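Local coordinates for alkaline phosphatase D (Bacillus subtilis, PDB 2YEQ), which hydrolyses phosphate esters, acting as a phosphodiesterase with iron and calcium in its active site, at residues 381-386 with 436-441; 455-460 with 469-474. All blocks are in the same frame, centred on the assembly; numbering follows the deposited sequence.

Interaction 1 (381-386 with 436-441). With FE (Fe (III) ion), chain B; EDO (1,2-ethanediol), chain U.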
loop_
_atom_site.group_PDB
_atom_site.type_symbol
_atom_site.label_atom_id
_atom_site.label_comp_id
_atom_site.label_asym_id
_atom_site.label_seq_id
_atom_site.Cartn_x
_atom_site.Cartn_y
_atom_site.Cartn_z
ATOM N N VAL A 381 -0.614 -0.493 10.241
ATOM C CA VAL A 381 -0.940 -0.274 11.646
ATOM C C VAL A 381 -2.114 0.644 11.898
ATOM O O VAL A 381 -2.508 0.839 13.036
ATOM C CB VAL A 381 0.329 0.145 12.484
ATOM C CG1 VAL A 381 1.482 -0.863 12.239
ATOM C CG2 VAL A 381 0.750 1.602 12.197
ATOM N N HIS A 382 -2.718 1.155 10.833
ATOM C CA HIS A 382 -3.995 1.893 10.926
ATOM C C HIS A 382 -3.886 3.167 11.791
ATOM O O HIS A 382 -4.821 3.563 12.459
ATOM C CB HIS A 382 -5.134 0.998 11.438
ATOM C CG HIS A 382 -5.385 -0.241 10.605
ATOM N ND1 HIS A 382 -6.265 -1.220 11.014
ATOM C CD2 HIS A 382 -4.899 -0.650 9.411
ATOM C CE1 HIS A 382 -6.302 -2.185 10.111
ATOM N NE2 HIS A 382 -5.488 -1.875 9.123
ATOM N N ALA A 383 -2.718 3.781 11.776
ATOM C CA ALA A 383 -2.467 5.029 12.502
ATOM C C ALA A 383 -1.166 5.602 11.991
ATOM O O ALA A 383 -0.329 4.913 11.389
ATOM C CB ALA A 383 -2.436 4.820 14.033
ATOM N N SER A 384 -1.022 6.908 12.150
ATOM C CA SER A 384 0.158 7.585 11.664
ATOM C C SER A 384 1.224 7.612 12.734
ATOM O O SER A 384 0.937 7.920 13.881
ATOM C CB SER A 384 -0.187 9.037 11.283
ATOM O OG SER A 384 -0.934 9.092 10.094
ATOM N N TRP A 385 2.452 7.332 12.327
ATOM C CA TRP A 385 3.628 7.464 13.178
ATOM C C TRP A 385 4.778 8.048 12.351
ATOM O O TRP A 385 4.779 7.978 11.129
ATOM C CB TRP A 385 4.082 6.098 13.738
ATOM C CG TRP A 385 3.062 5.281 14.476
ATOM C CD1 TRP A 385 2.091 4.501 13.926
ATOM C CD2 TRP A 385 2.961 5.091 15.895
ATOM N NE1 TRP A 385 1.373 3.864 14.901
ATOM C CE2 TRP A 385 1.888 4.190 16.121
ATOM C CE3 TRP A 385 3.662 5.601 17.000
ATOM C CZ2 TRP A 385 1.484 3.800 17.395
ATOM C CZ3 TRP A 385 3.252 5.217 18.273
ATOM C CH2 TRP A 385 2.173 4.314 18.457
ATOM N N ALA A 386 5.789 8.597 13.023
ATOM C CA ALA A 386 7.025 8.973 12.378
ATOM C C ALA A 386 8.178 8.749 13.360
ATOM O O ALA A 386 8.014 9.008 14.552
ATOM C CB ALA A 386 6.983 10.445 11.909
ATOM N N PHE A 436 2.530 10.580 16.743
ATOM C CA PHE A 436 1.411 9.660 16.651
ATOM C C PHE A 436 0.149 10.453 16.334
ATOM O O PHE A 436 -0.063 11.522 16.904
ATOM C CB PHE A 436 1.155 8.879 17.958
ATOM C CG PHE A 436 -0.066 8.002 17.888
ATOM C CD1 PHE A 436 0.005 6.779 17.245
ATOM C CD2 PHE A 436 -1.283 8.427 18.393
ATOM C CE1 PHE A 436 -1.104 5.963 17.109
ATOM C CE2 PHE A 436 -2.420 7.630 18.270
ATOM C CZ PHE A 436 -2.328 6.376 17.629
ATOM N N ASN A 437 -0.694 9.902 15.457
ATOM C CA ASN A 437 -2.048 10.374 15.216
ATOM C C ASN A 437 -2.966 9.219 14.784
ATOM O O ASN A 437 -2.505 8.288 14.135
ATOM C CB ASN A 437 -2.025 11.446 14.127
ATOM C CG ASN A 437 -3.344 12.136 13.975
ATOM O OD1 ASN A 437 -3.796 12.898 14.862
ATOM N ND2 ASN A 437 -3.992 11.877 12.874
ATOM N N ASP A 438 -4.252 9.274 15.121
ATOM C CA ASP A 438 -5.163 8.139 14.808
ATOM C C ASP A 438 -6.426 8.540 14.032
ATOM O O ASP A 438 -7.484 7.990 14.261
ATOM C CB ASP A 438 -5.547 7.405 16.095
ATOM C CG ASP A 438 -6.190 6.056 15.844
ATOM O OD1 ASP A 438 -5.925 5.446 14.782
ATOM O OD2 ASP A 438 -6.982 5.642 16.718
ATOM N N TYR A 439 -6.289 9.499 13.116
ATOM C CA TYR A 439 -7.342 9.831 12.152
ATOM C C TYR A 439 -7.007 9.187 10.815
ATOM O O TYR A 439 -5.851 8.989 10.492
ATOM C CB TYR A 439 -7.431 11.342 11.945
ATOM C CG TYR A 439 -7.902 12.129 13.163
ATOM C CD1 TYR A 439 -9.064 11.806 13.807
ATOM C CD2 TYR A 439 -7.166 13.227 13.633
ATOM C CE1 TYR A 439 -9.488 12.524 14.905
ATOM C CE2 TYR A 439 -7.580 13.950 14.724
ATOM C CZ TYR A 439 -8.734 13.601 15.344
ATOM O OH TYR A 439 -9.158 14.314 16.435
ATOM N N ARG A 440 -8.035 8.927 10.013
ATOM C CA ARG A 440 -7.852 8.342 8.687
ATOM C C ARG A 440 -7.344 9.374 7.687
ATOM O O ARG A 440 -7.505 10.592 7.872
ATOM C CB ARG A 440 -9.157 7.721 8.199
ATOM C CG ARG A 440 -9.872 6.818 9.203
ATOM C CD ARG A 440 -9.166 5.473 9.363
ATOM N NE ARG A 440 -7.910 5.548 10.120
ATOM C CZ ARG A 440 -7.789 5.823 11.412
ATOM N NH1 ARG A 440 -8.845 6.088 12.163
ATOM N NH2 ARG A 440 -6.576 5.825 11.964
ATOM N N GLY A 441 -6.731 8.889 6.626
ATOM C CA GLY A 441 -6.189 9.736 5.583
ATOM C C GLY A 441 -5.060 9.038 4.847
ATOM O O GLY A 441 -5.113 7.829 4.568
HETATM FE FE FE B . -5.100 -3.048 7.332
HETATM C C1 EDO U . -9.635 -2.007 14.931
HETATM O O1 EDO U . -11.015 -2.085 14.505
HETATM C C2 EDO U . -8.685 -2.176 13.743
HETATM O O2 EDO U . -7.710 -1.117 13.643
HETATM O O HOH W 1 -3.217 9.747 11.155
#

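Interaction 2 (455-460 with 469-474). With PE5 (3,6,9,12,15,18,21,24-octaoxahexacosan-1-ol), chain H.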
loop_
_atom_site.group_PDB
_atom_site.type_symbol
_atom_site.label_atom_id
_atom_site.label_comp_id
_atom_site.label_asym_id
_atom_site.label_seq_id
_atom_site.Cartn_x
_atom_site.Cartn_y
_atom_site.Cartn_z
ATOM N N ASP A 455 3.852 15.278 4.850
ATOM C CA ASP A 455 2.622 15.831 5.392
ATOM C C ASP A 455 1.594 14.738 5.671
ATOM O O ASP A 455 1.264 13.963 4.767
ATOM C CB ASP A 455 2.001 16.799 4.368
ATOM C CG ASP A 455 2.929 17.987 4.006
ATOM O OD1 ASP A 455 3.698 18.446 4.873
ATOM O OD2 ASP A 455 2.880 18.455 2.844
ATOM N N TYR A 456 1.048 14.713 6.884
ATOM C CA TYR A 456 0.023 13.760 7.257
ATOM C C TYR A 456 -1.336 14.383 7.018
ATOM O O TYR A 456 -1.746 15.310 7.714
ATOM C CB TYR A 456 0.191 13.317 8.710
ATOM C CG TYR A 456 1.429 12.450 8.891
ATOM C CD1 TYR A 456 2.715 13.024 8.985
ATOM C CD2 TYR A 456 1.331 11.063 8.940
ATOM C CE1 TYR A 456 3.862 12.216 9.130
ATOM C CE2 TYR A 456 2.466 10.255 9.092
ATOM C CZ TYR A 456 3.721 10.828 9.179
ATOM O OH TYR A 456 4.834 10.007 9.330
ATOM N N ARG A 457 -2.032 13.864 6.013
ATOM C CA ARG A 457 -3.286 14.442 5.546
ATOM C C ARG A 457 -4.443 13.635 6.078
ATOM O O ARG A 457 -4.644 12.500 5.642
ATOM C CB ARG A 457 -3.303 14.432 4.017
ATOM C CG ARG A 457 -2.052 14.977 3.363
ATOM C CD ARG A 457 -2.100 16.523 3.276
ATOM N NE ARG A 457 -3.014 16.969 2.233
ATOM C CZ ARG A 457 -3.838 18.020 2.301
ATOM N NH1 ARG A 457 -3.898 18.798 3.371
ATOM N NH2 ARG A 457 -4.607 18.303 1.264
ATOM N N VAL A 458 -5.207 14.199 7.009
ATOM C CA VAL A 458 -6.201 13.430 7.734
ATOM C C VAL A 458 -7.582 14.088 7.830
ATOM O O VAL A 458 -7.756 15.272 7.500
ATOM C CB VAL A 458 -5.661 13.095 9.153
ATOM C CG1 VAL A 458 -4.276 12.468 9.050
ATOM C CG2 VAL A 458 -5.617 14.349 10.028
ATOM N N MET A 459 -8.562 13.296 8.253
ATOM C CA MET A 459 -9.953 13.702 8.356
ATOM C C MET A 459 -10.488 13.314 9.715
ATOM O O MET A 459 -10.053 12.316 10.281
ATOM C CB MET A 459 -10.805 12.999 7.285
ATOM C CG MET A 459 -10.357 13.225 5.866
ATOM S SD MET A 459 -11.136 12.098 4.671
ATOM C CE MET A 459 -10.532 10.500 5.289
ATOM N N PRO A 460 -11.466 14.066 10.239
ATOM C CA PRO A 460 -12.044 13.712 11.517
ATOM C C PRO A 460 -12.886 12.419 11.521
ATOM O O PRO A 460 -13.050 11.823 12.582
ATOM C CB PRO A 460 -12.942 14.913 11.841
ATOM C CG PRO A 460 -13.183 15.576 10.531
ATOM C CD PRO A 460 -11.928 15.393 9.788
ATOM N N ILE A 469 -10.369 17.554 4.758
ATOM C CA ILE A 469 -9.014 17.063 5.015
ATOM C C ILE A 469 -8.112 18.224 5.483
ATOM O O ILE A 469 -8.319 19.367 5.081
ATOM C CB ILE A 469 -8.430 16.378 3.776
ATOM C CG1 ILE A 469 -7.266 15.450 4.170
ATOM C CG2 ILE A 469 -7.993 17.399 2.725
ATOM C CD1 ILE A 469 -7.015 14.346 3.157
ATOM N N SER A 470 -7.163 17.944 6.374
ATOM C CA SER A 470 -6.164 18.939 6.812
ATOM C C SER A 470 -4.835 18.251 6.998
ATOM O O SER A 470 -4.774 17.034 7.201
ATOM C CB SER A 470 -6.524 19.550 8.162
ATOM O OG SER A 470 -7.906 19.712 8.312
ATOM N N THR A 471 -3.773 19.034 6.949
ATOM C CA THR A 471 -2.459 18.551 7.312
ATOM C C THR A 471 -2.365 18.601 8.847
ATOM O O THR A 471 -2.334 19.683 9.448
ATOM C CB THR A 471 -1.386 19.352 6.605
ATOM O OG1 THR A 471 -1.566 19.210 5.182
ATOM C CG2 THR A 471 0.026 18.887 6.987
ATOM N N ARG A 472 -2.407 17.431 9.483
ATOM C CA ARG A 472 -2.287 17.330 10.939
ATOM C C ARG A 472 -0.904 17.771 11.387
ATOM O O ARG A 472 -0.724 18.395 12.438
ATOM C CB ARG A 472 -2.520 15.875 11.433
ATOM C CG ARG A 472 -2.237 15.663 12.932
ATOM C CD ARG A 472 -3.222 16.420 13.730
ATOM N NE ARG A 472 -3.055 16.366 15.172
ATOM C CZ ARG A 472 -2.147 17.044 15.873
ATOM N NH1 ARG A 472 -1.229 17.802 15.277
ATOM N NH2 ARG A 472 -2.147 16.947 17.188
ATOM N N ALA A 473 0.082 17.407 10.600
ATOM C CA ALA A 473 1.428 17.676 10.958
ATOM C C ALA A 473 2.288 17.450 9.767
ATOM O O ALA A 473 1.952 16.658 8.858
ATOM C CB ALA A 473 1.868 16.782 12.133
ATOM N N SER A 474 3.410 18.154 9.778
ATOM C CA SER A 474 4.379 18.087 8.719
ATOM C C SER A 474 5.772 17.977 9.335
ATOM O O SER A 474 6.091 18.693 10.315
ATOM C CB SER A 474 4.260 19.331 7.833
ATOM O OG SER A 474 5.282 19.337 6.831
HETATM C C48 PE5 H . 3.468 20.991 1.125
HETATM C C50 PE5 H . 4.252 22.135 0.502
HETATM O O1 PE5 H . 5.654 21.918 0.705
HETATM C C1 PE5 H . 6.499 22.236 -0.404
HETATM C C2 PE5 H . 7.898 21.640 -0.232
HETATM O O2 PE5 H . 8.774 22.583 0.383
HETATM C C3 PE5 H . 9.936 22.066 1.044
HETATM C C4 PE5 H . 10.558 23.189 1.874
HETATM O O3 PE5 H . 10.384 22.978 3.286
HETATM C C5 PE5 H . 9.517 23.951 3.868
HETATM C C6 PE5 H . 9.302 23.783 5.356
HETATM O O4 PE5 H . 8.052 24.384 5.715
HETATM C C7 PE5 H . 6.989 23.444 5.802
HETATM C C8 PE5 H . 5.618 24.077 5.840
HETATM O O5 PE5 H . 4.676 23.184 5.228
HETATM C C9 PE5 H . 3.961 22.445 6.214
#

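Interaction 1 (381-386 with 436-441)
Phe436 and Trp385 meet edge to face. Phe436 CD1 sits over one face of the indole, 3.3 Å from Trp385 CZ2. The centroids of the Phe436 ring and the six-membered ring of Trp385 are 4.6 Å apart, and the planes are inclined at 64°. Phe436 CG lies anti to its own backbone N (chi1 176°), and this turns the ring across the indole. The CE1 corner of Phe436 also presses on Ala383 CB, at 3.5 Å. Phe333 and Trp337 also meet the Trp385 ring edge to face, forming an aromatic cluster.

Ser384 and Asn437 pair, with their side chains on the face away from Trp385 and Phe436. They form an antiparallel hydrogen-bonded pair: Ser384 N gives to Asn437 O at 2.8 Å, and Asn437 N gives to Ser384 O. Phe436 CA adds a CH contact to Ser384 O. Ser384 OG bonds a water at 2.6 Å, and the water donates to Tyr439 O.

The pairing joins strand 384-390 to strand 433-437, an outer strand of the seven-stranded sheet in this calcineurin-like fold. Just before it, His382 NE2 binds iron at 2.2 Å, along with Cys124, Asp151 and Tyr154. His382 ND1 donates to an ethanediol molecule. Arg440 NH2 forms a salt bridge with Asp438 OD1 at 2.9 Å, while its NH1 bonds Gly414 O. The guanidinium also lies close to His382 O, but at a poor angle for a hydrogen bond.

The contact is thus apolar on the Trp385 and Phe436 face, while the Ser384 face takes in a water. The positive Arg440 probably offsets the negative charge of Asp438, whose OD1 also lies near His382 O.

Interaction 2 (455-460 with 469-474)
Arg457 and Thr471 face each other in the beta hairpin of strands 451-459 and 470-477. The pairing holds a beta bulge: Arg472 and Ala473 stand together opposite Tyr456.

Backbone bonds carry the bulge. Tyr456 N gives to Ala473 O at 2.9 Å in a straight line (180°), and Arg472 N gives to Tyr456 O at 2.8 Å. Beyond it, Val458 and Ser470 exchange two bonds.

Apolar contacts flank these bonds. Ile469 CD1 lies 3.8 Å from Arg457 CB, and Ile469 CG1 packs on Met459 CG. Val458 CG2 meets the aliphatic root of Arg472, whose guanidinium turns away to Asp418.

The polar contacts lie on the Arg457 face. The Arg457 chain bends at chi2 (-83°) and chi3, which brings its end across to Thr471. Its NH1 donates to Thr471 OG1 at 3.0 Å, tilted 24° from the guanidinium plane, while NE pairs with Glu141. A leucine here would probably leave Glu141 without its charged mate and Thr471 OG1 without this donor.

At the far end Asp455 OD2 pairs with Arg444 and touches a bound polyether, while Ser474 OG donates to Asp455 OD1 at 2.7 Å.

Interactions 1 and 2 have centres about 10 Å apart and touch directly. Arg440 of interaction 1 is on strand 440-448, next to strand 451-459 in the ten-stranded sheet. Its O lies 2.9 Å from Met459 N, a probable backbone hydrogen bond. Tyr456 is the second bridge. It reaches from the hairpin to the other sheet, where its OH lies 2.7 Å from Trp385 O, a weak hydrogen bond. Its ring also packs on Ser384. Interaction 1 is the one that reaches the active site: the His382 side chain is, by nearest atoms, about 3 Å from a phosphate ion, probably from the crystallisation liquor, and about 5 Å from a calcium ion. Interaction 2 holds no metal ligand; it is hairpin pairing in the ten-stranded sheet.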